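Local structure of fat acid-binding protein (Eubacterium ventriosum, 3NYI) at residues P63-P68 against A277-P282. The protein probably binds long-chain fatty acids such as stearic acid, as a member of the DegV family. Sequence-based numbering, arbitrary orientation.
With STE (stearic acid), chain C.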
ATOM      1  N   PRO A  63     -16.206   9.029  -2.857  1.00 31.91           N
ATOM      2  CA  PRO A  63     -16.590   7.645  -2.559  1.00 33.69           C
ATOM      3  C   PRO A  63     -16.194   7.253  -1.146  1.00 33.67           C
ATOM      4  O   PRO A  63     -15.423   7.975  -0.502  1.00 25.61           O
ATOM      5  CB  PRO A  63     -15.782   6.822  -3.567  1.00 32.64           C
ATOM      6  CG  PRO A  63     -15.303   7.812  -4.608  1.00 37.91           C
ATOM      7  CD  PRO A  63     -15.136   9.097  -3.867  1.00 33.34           C
ATOM      8  N   LYS A  64     -16.710   6.119  -0.681  1.00 29.71           N
ATOM      9  CA  LYS A  64     -16.347   5.596   0.630  1.00 29.94           C
ATOM     10  C   LYS A  64     -15.714   4.224   0.483  1.00 33.01           C
ATOM     11  O   LYS A  64     -16.074   3.465  -0.408  1.00 26.68           O
ATOM     12  CB  LYS A  64     -17.579   5.514   1.523  1.00 31.87           C
ATOM     13  CG  LYS A  64     -18.177   6.880   1.820  1.00 41.44           C
ATOM     14  CD  LYS A  64     -19.360   6.778   2.746  1.00 56.66           C
ATOM     15  CE  LYS A  64     -19.615   8.111   3.425  1.00 68.27           C
ATOM     16  NZ  LYS A  64     -18.450   8.552   4.257  1.00 72.14           N
ATOM     17  N   THR A  65     -14.744   3.925   1.342  1.00 23.33           N
ATOM     18  CA  THR A  65     -14.160   2.590   1.377  1.00 25.49           C
ATOM     19  C   THR A  65     -14.737   1.859   2.566  1.00 24.35           C
ATOM     20  O   THR A  65     -15.260   2.471   3.504  1.00 21.46           O
ATOM     21  CB  THR A  65     -12.624   2.634   1.581  1.00 26.54           C
ATOM     22  OG1 THR A  65     -12.326   3.477   2.701  1.00 24.18           O
ATOM     23  CG2 THR A  65     -11.932   3.178   0.354  1.00 28.31           C
ATOM     24  N   SER A  66     -14.601   0.542   2.545  1.00 27.00           N
ATOM     25  CA  SER A  66     -15.006  -0.263   3.673  1.00 21.47           C
ATOM     26  C   SER A  66     -14.013  -1.405   3.829  1.00 29.16           C
ATOM     27  O   SER A  66     -13.591  -2.001   2.838  1.00 22.71           O
ATOM     28  CB  SER A  66     -16.424  -0.798   3.429  1.00 30.54           C
ATOM     29  OG  SER A  66     -16.878  -1.520   4.547  1.00 39.99           O
ATOM     30  N   LEU A  67     -13.611  -1.667   5.074  1.00 26.43           N
ATOM     31  CA  LEU A  67     -12.715  -2.768   5.413  1.00 29.12           C
ATOM     32  C   LEU A  67     -13.308  -4.121   4.989  1.00 27.96           C
ATOM     33  O   LEU A  67     -14.527  -4.236   4.841  1.00 26.42           O
ATOM     34  CB  LEU A  67     -12.461  -2.750   6.927  1.00 29.07           C
ATOM     35  CG  LEU A  67     -13.618  -3.244   7.811  1.00 31.16           C
ATOM     36  CD1 LEU A  67     -13.173  -3.304   9.268  1.00 32.41           C
ATOM     37  CD2 LEU A  67     -14.888  -2.399   7.674  1.00 32.96           C
ATOM     38  N   PRO A  68     -12.462  -5.158   4.812  1.00 27.04           N
ATOM     39  CA  PRO A  68     -13.050  -6.459   4.442  1.00 27.03           C
ATOM     40  C   PRO A  68     -13.793  -7.033   5.630  1.00 25.32           C
ATOM     41  O   PRO A  68     -13.412  -6.753   6.773  1.00 26.53           O
ATOM     42  CB  PRO A  68     -11.829  -7.348   4.146  1.00 24.11           C
ATOM     43  CG  PRO A  68     -10.633  -6.376   4.037  1.00 18.50           C
ATOM     44  CD  PRO A  68     -10.994  -5.234   4.965  1.00 22.88           C
ATOM     45  N   ALA A 277      -6.823   5.507  -3.603  1.00 24.83           N
ATOM     46  CA  ALA A 277      -7.324   6.575  -4.461  1.00 26.91           C
ATOM     47  C   ALA A 277      -8.593   7.232  -3.923  1.00 29.29           C
ATOM     48  O   ALA A 277      -8.802   8.427  -4.120  1.00 25.38           O
ATOM     49  CB  ALA A 277      -7.534   6.070  -5.895  1.00 21.12           C
ATOM     50  N   VAL A 278      -9.445   6.460  -3.258  1.00 24.02           N
ATOM     51  CA  VAL A 278     -10.646   7.048  -2.680  1.00 23.73           C
ATOM     52  C   VAL A 278     -10.234   8.143  -1.697  1.00 29.14           C
ATOM     53  O   VAL A 278     -10.910   9.162  -1.555  1.00 22.86           O
ATOM     54  CB  VAL A 278     -11.547   5.989  -2.002  1.00 30.39           C
ATOM     55  CG1 VAL A 278     -12.547   6.642  -1.054  1.00 26.75           C
ATOM     56  CG2 VAL A 278     -12.291   5.154  -3.066  1.00 22.93           C
ATOM     57  N   HIS A 279      -9.086   7.945  -1.058  1.00 23.86           N
ATOM     58  CA  HIS A 279      -8.631   8.858  -0.025  1.00 20.97           C
ATOM     59  C   HIS A 279      -7.636   9.917  -0.507  1.00 28.99           C
ATOM     60  O   HIS A 279      -7.536  10.979   0.108  1.00 25.95           O
ATOM     61  CB  HIS A 279      -8.083   8.058   1.179  1.00 22.65           C
ATOM     62  CG  HIS A 279      -9.149   7.273   1.880  1.00 25.13           C
ATOM     63  ND1 HIS A 279      -9.889   7.799   2.920  1.00 29.66           N
ATOM     64  CD2 HIS A 279      -9.660   6.047   1.640  1.00 24.11           C
ATOM     65  CE1 HIS A 279     -10.779   6.909   3.319  1.00 31.26           C
ATOM     66  NE2 HIS A 279     -10.665   5.830   2.547  1.00 25.05           N
ATOM     67  N   THR A 280      -6.921   9.649  -1.601  1.00 23.93           N
ATOM     68  CA  THR A 280      -5.980  10.640  -2.133  1.00 26.20           C
ATOM     69  C   THR A 280      -6.578  11.510  -3.220  1.00 27.60           C
ATOM     70  O   THR A 280      -6.074  12.602  -3.482  1.00 26.05           O
ATOM     71  CB  THR A 280      -4.723   9.990  -2.762  1.00 22.09           C
ATOM     72  OG1 THR A 280      -5.108   9.135  -3.854  1.00 25.49           O
ATOM     73  CG2 THR A 280      -3.951   9.189  -1.725  1.00 20.96           C
ATOM     74  N   GLY A 281      -7.645  11.021  -3.855  1.00 23.21           N
ATOM     75  CA  GLY A 281      -8.096  11.579  -5.108  1.00 23.57           C
ATOM     76  C   GLY A 281      -7.433  10.820  -6.237  1.00 25.10           C
ATOM     77  O   GLY A 281      -6.575   9.975  -5.995  1.00 26.18           O
ATOM     78  N   PRO A 282      -7.808  11.126  -7.486  1.00 28.85           N
ATOM     79  CA  PRO A 282      -7.303  10.347  -8.618  1.00 25.37           C
ATOM     80  C   PRO A 282      -5.890  10.731  -9.063  1.00 27.72           C
ATOM     81  O   PRO A 282      -5.405  10.126 -10.021  1.00 30.29           O
ATOM     82  CB  PRO A 282      -8.290  10.687  -9.758  1.00 26.26           C
ATOM     83  CG  PRO A 282      -9.120  11.852  -9.268  1.00 32.05           C
ATOM     84  CD  PRO A 282      -8.614  12.279  -7.924  1.00 32.25           C
TER
HETATM   85  C1  STE C 301     -11.190   1.269   5.109  1.00 31.98           C
HETATM   86  O1  STE C 301     -11.065   0.611   6.096  1.00 27.25           O
HETATM   87  O2  STE C 301     -12.233   1.813   4.895  1.00 30.53           O
HETATM   88  C2  STE C 301      -9.948   1.595   4.247  1.00 23.87           C
HETATM   89  C3  STE C 301      -9.403   3.006   4.589  1.00 20.47           C
HETATM   90  C4  STE C 301      -8.231   3.365   3.642  1.00 21.29           C
HETATM   91  C5  STE C 301      -7.508   4.647   4.111  1.00 22.03           C
HETATM   92  C6  STE C 301      -6.381   5.010   3.116  1.00 20.91           C
HETATM   93  C7  STE C 301      -5.703   6.349   3.502  1.00 20.93           C
HETATM   94  C8  STE C 301      -4.489   6.570   2.563  1.00 22.96           C
HETATM   95  C9  STE C 301      -3.775   7.905   2.876  1.00 23.43           C
HETATM   96  C10 STE C 301      -2.630   8.111   1.848  1.00 26.88           C
HETATM   97  C11 STE C 301      -1.456   7.211   2.238  1.00 23.16           C
HETATM   98  C12 STE C 301      -0.886   6.333   1.099  1.00 23.79           C
HETATM   99  C13 STE C 301      -1.133   6.867  -0.321  1.00 26.16           C
HETATM  100  C14 STE C 301       0.219   6.752  -1.076  1.00 23.51           C
HETATM  101  C15 STE C 301       0.017   6.877  -2.604  1.00 20.19           C
HETATM  102  C16 STE C 301       1.395   7.131  -3.264  1.00 24.74           C
HETATM  103  C17 STE C 301       2.087   5.783  -3.562  1.00 22.18           C
HETATM  104  C18 STE C 301       3.384   5.998  -4.375  1.00 23.96           C
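With OG1 of Thr65 set between its own backbone N and carbonyl carbon (chi1 50°) and CG of His279 turned anti to the carbonyl carbon (chi1 -66°), hydroxyl and imidazole approach from opposite directions. NE2 of His279 donates to OG1 of Thr65 over 2.9 Å, the oxygen lying only 2° out of the ring plane. That hydroxyl in turn donates to O2 of the stearic acid at 2.8 Å, a two-bond chain from ring to carboxyl group in which Thr65 OG1 takes one bond and gives the other. Ser97 OG is also hydrogen-bonded to the stearic acid. The acyl chain passes over one face of the imidazole, offset toward the rim, with C5 of the stearic acid 3.6 Å from CD2 of His279. Beside these bonds, CG2 of Thr65 packs on CB of Val278 at 3.7 Å, while CG2 of Val278 meets CB of Pro63 at 3.9 Å; Val32 and Met55 extend this apolar patch. An alanine in place of His279 would probably leave Thr65 OG1 without this donor, its rotation less firmly fixed toward the carboxyl group, and open a gap beside C4 to C7 of the acyl chain. Strand 64-66 and the C-terminal end of helix 274-280 thus frame the head-group end of the fatty-acid pocket of a DegV fold.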